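PDB 3JUR: Exo-poly-alpha-D-galacturonosidase from Thermotoga maritima, which probably hydrolyses the glycosidic bonds of polygalacturonate, the backbone of pectin, releasing sugar units from the chain end, and is active at very high temperature. Local coordinates for residues D[403-408]-D[422-427]; D[340-345]-D[375-380]; D[354-359]-D[388-393]; D[409-414]-D[428-433]; D[346-351]-D[381-386]. One frame throughout, in Å; residues are numbered along the deposited sequence.

Overall arrangement
All five contacts pair strands on successive turns near the C-terminal end of a right-handed parallel beta-helix. Contacts 2, 5 and 3 join the same two turns on different faces: strand 337-349 serves both contact 2 and contact 5, whose centres lie about 15 Å apart, and contact 3 closes the third side. Contacts 1 and 4 join the next turn, which follows segments 375-380 and 381-386, to the one after it. Contact 1 adjoins contact 2, centres about 9 Å apart, and contact 4 adjoins contact 5, about 10 Å. Inside, isoleucines of contact 1 meet those of contact 3, with Ile-405 CD1 3.8 Å from Ile-356 CD1. Contacts 4 and 5 touch a second subunit.

Contact 1 of 5, residues D[403-408]-D[422-427]; sequences ILISDT and GQLGME
Ile-405, which gives up more surface here than any other residue, pairs with Met-426 in a parallel bridge, and the two side chains run side by side into the interior of the beta-helix. The thioether is bent at its end (chi3 83°), which brings the methyl CE back to within 3.7 Å of Ile-405 CG2. At its far branch Ile-405 meets the next inward residue of the opposite strand, with CD1 3.9 Å from Leu-424 CD1. That leucine methyl also touches Ile-403, whose CG2 stands 4.0 Å away, so Leu-424 bridges two isoleucines on alternate positions. The remaining arm of Ile-403 leads away toward Ile-358 of the neighbouring wall. Branched aliphatic side chains and a methionine thus fill the space against Ile-358, Val-390 and Ile-392 of that wall.

The outer face is different. Glu-427 lies beside Ser-406 and Leu-404, its CG 4.2 Å from Leu-404 CD1, while an extended chain carries the carboxylate onward to a long, weak ion pair with Lys-438. Leu-404 has its CG opposite the backbone N (chi1 -177°), which lays CD1 over Gly-425, 3.6 Å from Gly-425 O; lacking a side chain, the glycine leaves room for it. Beneath, Gly-425 N donates to Ile-403 O at 2.8 Å, and Gly-425 O in turn accepts from Ile-405 N. The ladder continues to the corner, where Asp-407 N bonds Glu-427 O. The chemistry is thus two-sided: an apolar inner layer and an outer face where the carboxylate of Glu-427 is carried away from the leucine, joined by backbone bonds.

Contact 2 of 5, residues D[340-345]-D[375-380]; sequences NIFFID and SVFVKN
Strands 340-344 and 375-379 run parallel at 7°, their axes 4.8 Å apart, with Asn-340 level with Ser-375 and each later residue level with its counterpart. The ladder passes from Ile-341 N through Phe-377, Phe-343 and Lys-379 to Asp-345 N, its shortest rung being Phe-343 N to Phe-377 O at 2.8 Å. A water hydrogen-bonds to both Phe-343 O and Lys-379 O, adding a second link near the strand ends.

On the outer face Phe-342 and Phe-377 lie side by side, pointing the same way. Their rings are slid apart with little overlap, centroids 5.0 Å apart and planes at 23°, and the meeting is tight, with Phe-342 CE1 3.2 Å from Phe-377 CD2. Asn-340 OD1 comes to the edge of the Phe-377 ring, in its plane and 3.9 Å from Phe-377 CE2, an approach at most weakly favourable; its ND2 binds Asn-311. Leu-6, Ala-7 and Ile-10 of helix 6-16 pack on Phe-342, burying the ring although it points out of the coil. Further along, Ile-344 CD1 packs 3.7 Å from Lys-379 CB, and the lysine's bent chain takes its ammonium to Glu-5.

At the corner, Asp-345 and Asn-380 both adopt left-handed backbone angles, which these residue types tolerate well. With Asn-380 CG opposite its backbone N (chi1 -162°), ND2 reaches Asp-345 OD1 at 2.8 Å, meeting it from above the carboxylate plane. On the inner face Ile-341 and Phe-343 meet Val-376 and Val-378. Aromatic side-by-side packing outside, apolar packing inside and a polar pair at the corner are all compatible with the one in-register pairing.

Contact 3 of 5, residues D[354-359]-D[388-393]; sequences EVIRIN and YAVRIE
Glu-354 is gripped by three arginines. Its OE2 takes a hydrogen bond across the contact from Arg-391 NH1 at 2.9 Å, in the guanidinium plane although above the plane of the carboxylate, while OE1 accepts weakly from Arg-357 NH2 and more firmly from Arg-324. The bent Glu-354 chain rests its CG 3.6 Å from Tyr-388 CB.

The two arginines of the contact stack. Arg-357, bent at chi2 (81°), lays its guanidinium flat on that of the fully extended Arg-391, centres 3.9 Å apart. The opposite face of Arg-391 is met by the ring of Tyr-388, over whose centre Arg-391 CD sits at 4.0 Å. Such a pile of like charges probably owes its stability to the carboxylates around it: Glu-393 OE2 accepts from Arg-391 NE at 3.1 Å, and a water links it to Arg-357 NH1. Glu-354, Arg-357, Arg-391 and Glu-393 thus form a salt-bridge network.

Behind this charged face, Ile-358 lies alongside Ile-392, CD1 to CG1 4.1 Å, and Ile-356 neighbours Val-390, filling the interior. The chain turns its corner at Val-355 and Ala-389, with Ile-356 N bonded to Ala-389 O. The salt-bridge network is this protein's own addition on the outer face; in-register ladders of like residues on successive coils, with apolar stacks inside, are the feature characteristic of a parallel beta-helix.

Contact 4 of 5, residues D[409-414]-D[428-433]; sequences IIEGAK and NVIMNG
Ile-410 and Met-431 lie side by side, pointing the same way into the interior of the beta-helix, and meet through their end methyls, Ile-410 CD1 3.6 Å from Met-431 CE. Bends at chi2 and chi3 of the methionine bring CE there, with Ala-389 and Val-390 packing on the same side chain. On the outer face Ile-409 and Ile-430 run alongside each other, with Ile-409 CG2 4.1 Å from Ile-430 CB.

Glu-411 instead crosses Ile-430 at a slant. Its chain folds at chi2 (-63°), turning the carboxylate back over the other segment, where OE2 comes 3.5 Å from Ile-430 CG2. The same oxygen accepts the N-H of Gly-433 at 2.9 Å through its syn lone pair. OE1 makes a salt bridge to Arg-435 of the second subunit, so one carboxylate joins a turn of its own chain to a partner chain.

Asn-432, in a left-handed conformation common for asparagine, sends its amide toward Ala-413. OD1 accepts from Ala-413 N at 3.0 Å, the donor lying well off the amide plane, and ND2 stands 2.7 Å from Ala-413 O. Between the strands, Ile-410 N donates to Ile-430 O, and Ile-410 O accepts from Asn-432 N. Where the regular ladder ends, then, side-chain groups take over from the backbone and bind the two turns, while the glutamate also ties this turn to the second subunit.

Contact 5 of 5, residues D[346-351]-D[381-386]; sequences NVAVNV and LKATGG
This is a parallel strand pairing in the beta-helix wall that faces a second subunit, joining strand 347-349 to strand 382-384 on the following turn. Ala-348 and Ala-383 form its inner bridge, their CB atoms 4.0 Å apart; such small residues suit a place where Val-355 also presses in. Lys-382 N donates to Asn-346 O, Ala-348 N to Lys-382 O and Thr-384 N to Ala-348 O. Leu-381 enters beside the first of these rungs, its CD1 3.6 Å from Asn-346 O.

At the far end the chain turns at Asn-350, and the next rung comes from Val-351 N, 3.0 Å from Thr-384 O. Thr-384 has an unstaggered chi1 of -105°, its CG2 pressed to within 3.2 Å of Asn-350 N. Gly-385 faces Val-351 O, and its lack of a side chain permits their close approach.

Outward, Val-347 and Val-349 pack on Val-349 and Val-347 of the second subunit. Lys-382 lies against Thr-384 of that subunit, its NZ hydrogen-bonded to Asn-380 OD1 of its own chain, and Asn-350 OD1 makes a weak hydrogen bond to Lys-382 NZ of the second subunit. Alanines and leucine thus keep the inner face apolar, while the outer mixes valines with lysine, threonine and asparagine.

Contact 1 of 5, residues D[403-408]-D[422-427]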
# COMPACT_ATOMS: atom_id res chain seq x y z
N ILE D 403 2.01 -17.48 16.84
CA ILE D 403 1.12 -17.39 15.70
C ILE D 403 1.86 -16.64 14.60
O ILE D 403 2.34 -15.52 14.82
CB ILE D 403 -0.22 -16.65 16.03
CG1 ILE D 403 -0.86 -17.18 17.33
CG2 ILE D 403 -1.19 -16.74 14.85
CD1 ILE D 403 -1.21 -18.69 17.33
N LEU D 404 1.96 -17.27 13.43
CA LEU D 404 2.67 -16.69 12.30
C LEU D 404 1.78 -16.65 11.06
O LEU D 404 1.21 -17.67 10.65
CB LEU D 404 3.98 -17.44 12.02
CG LEU D 404 4.89 -16.93 10.90
CD1 LEU D 404 5.44 -15.54 11.22
CD2 LEU D 404 6.05 -17.90 10.62
N ILE D 405 1.65 -15.45 10.49
CA ILE D 405 0.93 -15.22 9.24
C ILE D 405 1.92 -14.65 8.22
O ILE D 405 2.57 -13.63 8.47
CB ILE D 405 -0.26 -14.26 9.45
CG1 ILE D 405 -1.19 -14.80 10.54
CG2 ILE D 405 -1.02 -14.05 8.14
CD1 ILE D 405 -2.24 -13.83 11.02
N SER D 406 2.05 -15.32 7.07
CA SER D 406 3.03 -14.90 6.09
C SER D 406 2.55 -15.05 4.65
O SER D 406 1.65 -15.85 4.37
CB SER D 406 4.35 -15.65 6.29
OG SER D 406 4.11 -17.04 6.27
N ASP D 407 3.14 -14.25 3.76
CA ASP D 407 2.79 -14.26 2.33
C ASP D 407 1.28 -14.19 2.13
O ASP D 407 0.71 -14.95 1.34
CB ASP D 407 3.36 -15.51 1.65
CG ASP D 407 4.87 -15.65 1.84
OD1 ASP D 407 5.56 -14.63 2.07
OD2 ASP D 407 5.36 -16.80 1.73
N THR D 408 0.63 -13.28 2.85
CA THR D 408 -0.83 -13.27 2.97
C THR D 408 -1.41 -11.89 2.66
O THR D 408 -0.82 -10.86 3.03
CB THR D 408 -1.25 -13.79 4.38
OG1 THR D 408 -1.03 -15.21 4.44
CG2 THR D 408 -2.71 -13.48 4.72
N GLY D 422 -1.56 -12.22 23.55
CA GLY D 422 -1.08 -13.06 22.47
C GLY D 422 0.25 -12.58 21.92
O GLY D 422 0.70 -11.47 22.22
N GLN D 423 0.85 -13.44 21.12
CA GLN D 423 2.12 -13.18 20.47
C GLN D 423 1.88 -13.41 18.98
O GLN D 423 1.61 -14.54 18.56
CB GLN D 423 3.18 -14.14 21.03
CG GLN D 423 4.61 -13.94 20.53
CD GLN D 423 5.52 -15.11 20.88
OE1 GLN D 423 5.11 -16.27 20.79
NE2 GLN D 423 6.75 -14.82 21.28
N LEU D 424 1.91 -12.34 18.18
CA LEU D 424 1.59 -12.44 16.76
C LEU D 424 2.77 -11.99 15.90
O LEU D 424 3.34 -10.91 16.11
CB LEU D 424 0.33 -11.63 16.42
CG LEU D 424 -0.16 -11.50 14.96
CD1 LEU D 424 -0.57 -12.84 14.38
CD2 LEU D 424 -1.31 -10.47 14.85
N GLY D 425 3.14 -12.84 14.94
CA GLY D 425 4.11 -12.48 13.92
C GLY D 425 3.50 -12.49 12.53
O GLY D 425 2.70 -13.38 12.19
N MET D 426 3.86 -11.49 11.74
CA MET D 426 3.47 -11.40 10.33
C MET D 426 4.70 -11.08 9.48
O MET D 426 5.51 -10.23 9.85
CB MET D 426 2.37 -10.35 10.13
CG MET D 426 1.15 -10.54 11.03
SD MET D 426 -0.29 -9.55 10.58
CE MET D 426 -1.01 -10.58 9.32
N GLU D 427 4.85 -11.80 8.37
CA GLU D 427 5.96 -11.59 7.45
C GLU D 427 5.44 -11.50 6.02
O GLU D 427 4.71 -12.38 5.58
CB GLU D 427 7.00 -12.70 7.60
CG GLU D 427 7.64 -12.76 8.99
CD GLU D 427 8.83 -13.71 9.09
OE1 GLU D 427 9.25 -14.29 8.06
OE2 GLU D 427 9.36 -13.87 10.22

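Contact 2 of 5, residues D[340-345]-D[375-380]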
# COMPACT_ATOMS: atom_id res chain seq x y z
N ASN D 340 0.46 -26.82 16.28
CA ASN D 340 0.89 -27.28 14.96
C ASN D 340 -0.30 -27.39 14.01
O ASN D 340 -0.60 -28.47 13.48
CB ASN D 340 1.67 -28.60 15.05
CG ASN D 340 3.17 -28.39 15.10
OD1 ASN D 340 3.66 -27.26 15.12
ND2 ASN D 340 3.91 -29.49 15.09
N ILE D 341 -0.99 -26.26 13.84
CA ILE D 341 -2.12 -26.16 12.92
C ILE D 341 -1.63 -25.33 11.73
O ILE D 341 -1.13 -24.21 11.91
CB ILE D 341 -3.36 -25.48 13.59
CG1 ILE D 341 -3.65 -26.07 14.98
CG2 ILE D 341 -4.61 -25.59 12.67
CD1 ILE D 341 -4.00 -27.58 15.01
N PHE D 342 -1.76 -25.90 10.53
CA PHE D 342 -1.23 -25.30 9.32
C PHE D 342 -2.33 -24.99 8.33
O PHE D 342 -3.02 -25.90 7.86
CB PHE D 342 -0.18 -26.22 8.68
CG PHE D 342 1.02 -26.45 9.54
CD1 PHE D 342 2.16 -25.68 9.37
CD2 PHE D 342 1.01 -27.43 10.52
CE1 PHE D 342 3.29 -25.89 10.17
CE2 PHE D 342 2.13 -27.64 11.34
CZ PHE D 342 3.26 -26.88 11.16
N PHE D 343 -2.49 -23.71 8.02
CA PHE D 343 -3.56 -23.21 7.17
C PHE D 343 -2.88 -22.56 5.96
O PHE D 343 -2.53 -21.38 6.00
CB PHE D 343 -4.41 -22.19 7.96
CG PHE D 343 -5.75 -21.89 7.36
CD1 PHE D 343 -6.77 -22.84 7.37
CD2 PHE D 343 -6.00 -20.64 6.80
CE1 PHE D 343 -8.02 -22.56 6.82
CE2 PHE D 343 -7.24 -20.35 6.24
CZ PHE D 343 -8.26 -21.30 6.26
N ILE D 344 -2.69 -23.35 4.90
CA ILE D 344 -1.78 -23.00 3.80
C ILE D 344 -2.49 -22.96 2.45
O ILE D 344 -3.25 -23.87 2.12
CB ILE D 344 -0.63 -24.06 3.67
CG1 ILE D 344 -0.02 -24.41 5.04
CG2 ILE D 344 0.44 -23.62 2.66
CD1 ILE D 344 0.67 -23.26 5.74
N ASP D 345 -2.19 -21.94 1.66
CA ASP D 345 -2.67 -21.82 0.27
C ASP D 345 -4.19 -21.73 0.14
O ASP D 345 -4.76 -22.16 -0.86
CB ASP D 345 -2.14 -22.98 -0.60
CG ASP D 345 -0.63 -23.02 -0.66
OD1 ASP D 345 0.00 -21.94 -0.55
OD2 ASP D 345 -0.07 -24.13 -0.82
N SER D 375 1.70 -22.29 18.09
CA SER D 375 2.21 -22.79 16.80
C SER D 375 1.12 -22.98 15.75
O SER D 375 0.84 -24.09 15.30
CB SER D 375 3.01 -24.08 17.02
OG SER D 375 4.05 -23.82 17.93
N VAL D 376 0.49 -21.86 15.39
CA VAL D 376 -0.50 -21.83 14.33
C VAL D 376 0.11 -21.03 13.18
O VAL D 376 0.62 -19.92 13.39
CB VAL D 376 -1.85 -21.20 14.80
CG1 VAL D 376 -2.90 -21.25 13.68
CG2 VAL D 376 -2.37 -21.91 16.05
N PHE D 377 0.06 -21.61 11.99
CA PHE D 377 0.75 -21.05 10.83
C PHE D 377 -0.21 -20.85 9.66
O PHE D 377 -0.86 -21.80 9.19
CB PHE D 377 1.94 -21.95 10.43
CG PHE D 377 2.85 -22.27 11.58
CD1 PHE D 377 3.81 -21.36 12.01
CD2 PHE D 377 2.72 -23.48 12.27
CE1 PHE D 377 4.65 -21.65 13.10
CE2 PHE D 377 3.55 -23.78 13.35
CZ PHE D 377 4.51 -22.87 13.77
N VAL D 378 -0.32 -19.59 9.24
CA VAL D 378 -1.13 -19.22 8.10
C VAL D 378 -0.13 -18.76 7.04
O VAL D 378 0.68 -17.85 7.27
CB VAL D 378 -2.14 -18.10 8.43
CG1 VAL D 378 -2.90 -17.66 7.17
CG2 VAL D 378 -3.14 -18.55 9.50
N LYS D 379 -0.16 -19.39 5.88
CA LYS D 379 0.75 -19.01 4.82
C LYS D 379 0.02 -19.02 3.50
O LYS D 379 -0.74 -19.95 3.20
CB LYS D 379 1.97 -19.94 4.81
CG LYS D 379 2.73 -19.98 3.50
CD LYS D 379 4.07 -19.34 3.59
CE LYS D 379 5.10 -20.31 4.10
NZ LYS D 379 6.48 -19.81 3.85
N ASN D 380 0.26 -17.98 2.70
CA ASN D 380 -0.37 -17.84 1.38
C ASN D 380 -1.90 -17.86 1.43
O ASN D 380 -2.55 -18.54 0.64
CB ASN D 380 0.17 -18.89 0.39
CG ASN D 380 -0.09 -18.52 -1.06
OD1 ASN D 380 -0.09 -17.34 -1.42
ND2 ASN D 380 -0.33 -19.53 -1.90
O HOH W 1 -3.76 -20.10 3.87

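Contact 3 of 5, residues D[354-359]-D[388-393]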
# COMPACT_ATOMS: atom_id res chain seq x y z
N GLU D 354 -14.91 -12.97 11.18
CA GLU D 354 -13.46 -12.87 11.31
C GLU D 354 -12.79 -13.83 10.36
O GLU D 354 -13.18 -14.99 10.29
CB GLU D 354 -12.99 -13.17 12.75
CG GLU D 354 -13.64 -12.33 13.85
CD GLU D 354 -14.81 -13.03 14.53
OE1 GLU D 354 -14.95 -14.27 14.41
OE2 GLU D 354 -15.59 -12.33 15.21
N VAL D 355 -11.77 -13.36 9.64
CA VAL D 355 -11.05 -14.24 8.73
C VAL D 355 -10.27 -15.28 9.54
O VAL D 355 -10.34 -16.47 9.26
CB VAL D 355 -10.10 -13.45 7.79
CG1 VAL D 355 -9.34 -14.42 6.88
CG2 VAL D 355 -10.87 -12.42 6.96
N ILE D 356 -9.54 -14.80 10.55
CA ILE D 356 -8.78 -15.64 11.46
C ILE D 356 -9.22 -15.32 12.90
O ILE D 356 -9.13 -14.18 13.34
CB ILE D 356 -7.25 -15.43 11.30
CG1 ILE D 356 -6.80 -15.86 9.89
CG2 ILE D 356 -6.47 -16.19 12.37
CD1 ILE D 356 -5.47 -15.22 9.46
N ARG D 357 -9.69 -16.34 13.61
CA ARG D 357 -10.20 -16.19 14.96
C ARG D 357 -9.55 -17.19 15.90
O ARG D 357 -9.61 -18.39 15.67
CB ARG D 357 -11.73 -16.37 14.99
CG ARG D 357 -12.34 -16.24 16.38
CD ARG D 357 -12.51 -14.79 16.75
NE ARG D 357 -12.98 -14.56 18.11
CZ ARG D 357 -14.25 -14.58 18.51
NH1 ARG D 357 -14.55 -14.34 19.77
NH2 ARG D 357 -15.23 -14.86 17.65
N ILE D 358 -8.94 -16.68 16.97
CA ILE D 358 -8.47 -17.54 18.05
C ILE D 358 -9.03 -17.00 19.35
O ILE D 358 -8.78 -15.84 19.71
CB ILE D 358 -6.92 -17.65 18.11
CG1 ILE D 358 -6.37 -18.10 16.75
CG2 ILE D 358 -6.49 -18.63 19.23
CD1 ILE D 358 -4.85 -18.18 16.69
N ASN D 359 -9.82 -17.83 20.03
CA ASN D 359 -10.57 -17.41 21.21
C ASN D 359 -10.39 -18.38 22.38
O ASN D 359 -10.73 -19.57 22.27
CB ASN D 359 -12.06 -17.27 20.85
CG ASN D 359 -12.89 -16.72 21.99
OD1 ASN D 359 -12.36 -16.18 22.97
ND2 ASN D 359 -14.21 -16.84 21.87
N TYR D 388 -13.36 -8.45 11.22
CA TYR D 388 -11.96 -8.60 11.63
C TYR D 388 -11.17 -9.44 10.62
O TYR D 388 -11.67 -10.45 10.13
CB TYR D 388 -11.86 -9.31 12.98
CG TYR D 388 -12.48 -8.55 14.13
CD1 TYR D 388 -11.69 -7.79 14.99
CD2 TYR D 388 -13.86 -8.58 14.34
CE1 TYR D 388 -12.26 -7.09 16.05
CE2 TYR D 388 -14.45 -7.89 15.40
CZ TYR D 388 -13.64 -7.15 16.25
OH TYR D 388 -14.22 -6.46 17.28
N ALA D 389 -9.95 -9.02 10.32
CA ALA D 389 -9.03 -9.89 9.59
C ALA D 389 -8.43 -10.88 10.59
O ALA D 389 -8.50 -12.10 10.39
CB ALA D 389 -7.93 -9.08 8.89
N VAL D 390 -7.86 -10.35 11.66
CA VAL D 390 -7.23 -11.17 12.70
C VAL D 390 -7.74 -10.76 14.09
O VAL D 390 -7.58 -9.61 14.51
CB VAL D 390 -5.68 -11.07 12.66
CG1 VAL D 390 -5.06 -11.96 13.73
CG2 VAL D 390 -5.13 -11.44 11.29
N ARG D 391 -8.38 -11.71 14.77
CA ARG D 391 -8.88 -11.50 16.12
C ARG D 391 -8.35 -12.63 17.01
O ARG D 391 -8.77 -13.78 16.87
CB ARG D 391 -10.41 -11.47 16.11
CG ARG D 391 -11.05 -11.09 17.44
CD ARG D 391 -12.57 -11.16 17.33
NE ARG D 391 -13.22 -10.82 18.59
CZ ARG D 391 -14.53 -10.73 18.77
NH1 ARG D 391 -15.38 -10.97 17.77
NH2 ARG D 391 -15.01 -10.40 19.96
N ILE D 392 -7.41 -12.29 17.89
CA ILE D 392 -6.73 -13.30 18.72
C ILE D 392 -6.82 -12.90 20.19
O ILE D 392 -6.32 -11.85 20.58
CB ILE D 392 -5.25 -13.52 18.30
CG1 ILE D 392 -5.19 -14.10 16.88
CG2 ILE D 392 -4.51 -14.44 19.31
CD1 ILE D 392 -3.81 -14.03 16.22
N GLU D 393 -7.51 -13.72 20.98
CA GLU D 393 -7.71 -13.41 22.39
C GLU D 393 -7.33 -14.56 23.32
O GLU D 393 -8.00 -15.61 23.36
CB GLU D 393 -9.15 -12.92 22.63
CG GLU D 393 -9.41 -11.57 21.96
CD GLU D 393 -10.88 -11.21 21.83
OE1 GLU D 393 -11.31 -10.27 22.53
OE2 GLU D 393 -11.60 -11.85 21.03
O HOH W 2 -11.20 -14.05 19.83
O HOH W 3 -13.03 -13.67 22.34

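Contact 4 of 5, residues D[409-414]-D[428-433]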
# COMPACT_ATOMS: atom_id res chain seq x y z
N ILE D 409 -2.54 -11.88 1.97
CA ILE D 409 -3.26 -10.66 1.62
C ILE D 409 -4.68 -10.77 2.14
O ILE D 409 -5.40 -11.71 1.81
CB ILE D 409 -3.30 -10.44 0.08
CG1 ILE D 409 -1.89 -10.47 -0.52
CG2 ILE D 409 -4.00 -9.10 -0.26
CD1 ILE D 409 -1.83 -10.59 -2.04
N ILE D 410 -5.09 -9.81 2.97
CA ILE D 410 -6.48 -9.72 3.44
C ILE D 410 -7.00 -8.31 3.16
O ILE D 410 -6.42 -7.32 3.61
CB ILE D 410 -6.63 -10.06 4.95
CG1 ILE D 410 -6.07 -11.45 5.26
CG2 ILE D 410 -8.11 -9.97 5.39
CD1 ILE D 410 -5.91 -11.75 6.72
N GLU D 411 -8.09 -8.23 2.40
CA GLU D 411 -8.65 -6.94 2.00
C GLU D 411 -10.10 -6.77 2.42
O GLU D 411 -10.87 -7.72 2.39
CB GLU D 411 -8.53 -6.77 0.48
CG GLU D 411 -7.10 -6.48 0.01
CD GLU D 411 -6.55 -5.17 0.56
OE1 GLU D 411 -7.35 -4.21 0.69
OE2 GLU D 411 -5.34 -5.11 0.87
N GLY D 412 -10.45 -5.55 2.80
CA GLY D 412 -11.84 -5.19 3.09
C GLY D 412 -12.35 -5.67 4.43
O GLY D 412 -13.55 -5.80 4.62
N ALA D 413 -11.44 -5.94 5.36
CA ALA D 413 -11.82 -6.21 6.74
C ALA D 413 -11.88 -4.87 7.49
O ALA D 413 -11.04 -4.01 7.28
CB ALA D 413 -10.84 -7.15 7.40
N LYS D 414 -12.88 -4.70 8.35
CA LYS D 414 -13.03 -3.44 9.06
C LYS D 414 -11.89 -3.19 10.05
O LYS D 414 -11.25 -2.15 10.01
CB LYS D 414 -14.41 -3.34 9.72
CG LYS D 414 -15.52 -2.98 8.72
CD LYS D 414 -16.92 -2.99 9.34
CE LYS D 414 -17.61 -4.34 9.16
NZ LYS D 414 -19.08 -4.20 9.44
N ASN D 428 5.79 -10.43 5.30
CA ASN D 428 5.31 -10.21 3.93
C ASN D 428 3.77 -10.30 3.82
O ASN D 428 3.22 -11.17 3.12
CB ASN D 428 6.02 -11.15 2.93
CG ASN D 428 5.61 -10.89 1.48
OD1 ASN D 428 5.43 -9.74 1.07
ND2 ASN D 428 5.45 -11.97 0.69
N VAL D 429 3.07 -9.41 4.54
CA VAL D 429 1.60 -9.38 4.54
C VAL D 429 1.05 -8.05 4.04
O VAL D 429 1.65 -6.99 4.26
CB VAL D 429 0.97 -9.66 5.94
CG1 VAL D 429 1.28 -11.07 6.42
CG2 VAL D 429 1.44 -8.62 6.95
N ILE D 430 -0.08 -8.12 3.35
CA ILE D 430 -0.84 -6.94 2.97
C ILE D 430 -2.17 -7.04 3.70
O ILE D 430 -2.87 -8.05 3.60
CB ILE D 430 -1.02 -6.82 1.43
CG1 ILE D 430 0.35 -6.80 0.72
CG2 ILE D 430 -1.86 -5.58 1.08
CD1 ILE D 430 0.30 -6.79 -0.82
N MET D 431 -2.50 -6.00 4.46
CA MET D 431 -3.73 -5.96 5.25
C MET D 431 -4.44 -4.66 4.99
O MET D 431 -3.93 -3.60 5.36
CB MET D 431 -3.41 -6.05 6.74
CG MET D 431 -3.12 -7.44 7.22
SD MET D 431 -3.71 -7.64 8.92
CE MET D 431 -4.12 -9.37 8.81
N ASN D 432 -5.62 -4.73 4.37
CA ASN D 432 -6.39 -3.55 3.96
C ASN D 432 -5.49 -2.43 3.41
O ASN D 432 -5.56 -1.28 3.86
CB ASN D 432 -7.26 -3.02 5.12
CG ASN D 432 -8.16 -4.09 5.73
OD1 ASN D 432 -8.64 -5.00 5.04
ND2 ASN D 432 -8.36 -4.01 7.03
N GLY D 433 -4.62 -2.78 2.46
CA GLY D 433 -3.78 -1.79 1.80
C GLY D 433 -2.44 -1.48 2.43
O GLY D 433 -1.57 -0.89 1.78

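Contact 5 of 5, residues D[346-351]-D[381-386]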
# COMPACT_ATOMS: atom_id res chain seq x y z
N ASN D 346 -4.84 -21.16 1.14
CA ASN D 346 -6.29 -21.09 1.14
C ASN D 346 -6.82 -19.79 0.59
O ASN D 346 -6.11 -18.78 0.57
CB ASN D 346 -6.83 -21.36 2.55
CG ASN D 346 -6.52 -22.78 3.02
OD1 ASN D 346 -6.91 -23.75 2.39
ND2 ASN D 346 -5.82 -22.89 4.14
N VAL D 347 -8.05 -19.83 0.09
CA VAL D 347 -8.74 -18.65 -0.41
C VAL D 347 -10.05 -18.50 0.35
O VAL D 347 -10.80 -19.47 0.51
CB VAL D 347 -9.04 -18.75 -1.94
CG1 VAL D 347 -9.78 -17.52 -2.42
CG2 VAL D 347 -7.74 -18.92 -2.74
N ALA D 348 -10.31 -17.30 0.85
CA ALA D 348 -11.57 -17.01 1.53
C ALA D 348 -12.16 -15.74 0.95
O ALA D 348 -11.54 -14.69 0.98
CB ALA D 348 -11.35 -16.87 3.04
N VAL D 349 -13.37 -15.85 0.40
CA VAL D 349 -14.01 -14.69 -0.22
C VAL D 349 -15.34 -14.34 0.43
O VAL D 349 -16.15 -15.22 0.73
CB VAL D 349 -14.07 -14.79 -1.80
CG1 VAL D 349 -13.55 -16.12 -2.30
CG2 VAL D 349 -15.44 -14.48 -2.37
N ASN D 350 -15.52 -13.04 0.69
CA ASN D 350 -16.72 -12.52 1.38
C ASN D 350 -16.94 -13.12 2.78
O ASN D 350 -18.05 -13.54 3.12
CB ASN D 350 -17.97 -12.67 0.49
CG ASN D 350 -17.94 -11.75 -0.72
OD1 ASN D 350 -17.49 -10.60 -0.63
ND2 ASN D 350 -18.43 -12.23 -1.85
N VAL D 351 -15.86 -13.19 3.57
CA VAL D 351 -15.96 -13.54 4.98
C VAL D 351 -16.81 -12.48 5.72
O VAL D 351 -16.64 -11.29 5.48
CB VAL D 351 -14.56 -13.67 5.63
CG1 VAL D 351 -14.68 -13.97 7.12
CG2 VAL D 351 -13.73 -14.75 4.93
N LEU D 381 -2.45 -17.12 2.39
CA LEU D 381 -3.90 -16.90 2.45
C LEU D 381 -4.25 -15.68 1.62
O LEU D 381 -3.58 -14.64 1.69
CB LEU D 381 -4.38 -16.74 3.90
CG LEU D 381 -5.80 -16.22 4.19
CD1 LEU D 381 -6.88 -17.20 3.70
CD2 LEU D 381 -5.97 -15.91 5.67
N LYS D 382 -5.29 -15.82 0.81
CA LYS D 382 -5.86 -14.69 0.10
C LYS D 382 -7.30 -14.58 0.55
O LYS D 382 -8.09 -15.53 0.39
CB LYS D 382 -5.74 -14.87 -1.41
CG LYS D 382 -4.29 -14.92 -1.89
CD LYS D 382 -4.19 -14.99 -3.39
CE LYS D 382 -3.06 -15.92 -3.85
NZ LYS D 382 -1.78 -15.68 -3.15
N ALA D 383 -7.63 -13.45 1.17
CA ALA D 383 -8.94 -13.29 1.77
C ALA D 383 -9.56 -11.92 1.57
O ALA D 383 -8.88 -10.90 1.46
CB ALA D 383 -8.94 -13.66 3.28
N THR D 384 -10.88 -11.94 1.58
CA THR D 384 -11.67 -10.78 1.29
C THR D 384 -12.77 -10.70 2.36
O THR D 384 -13.34 -11.71 2.74
CB THR D 384 -12.18 -10.90 -0.17
OG1 THR D 384 -11.44 -9.99 -1.00
CG2 THR D 384 -13.63 -10.62 -0.30
N GLY D 385 -13.01 -9.49 2.89
CA GLY D 385 -14.14 -9.22 3.78
C GLY D 385 -13.94 -9.44 5.26
O GLY D 385 -12.95 -10.03 5.68
N GLY D 386 -14.88 -8.96 6.07
CA GLY D 386 -14.90 -9.26 7.50
C GLY D 386 -14.99 -8.05 8.42
O GLY D 386 -14.60 -6.94 8.06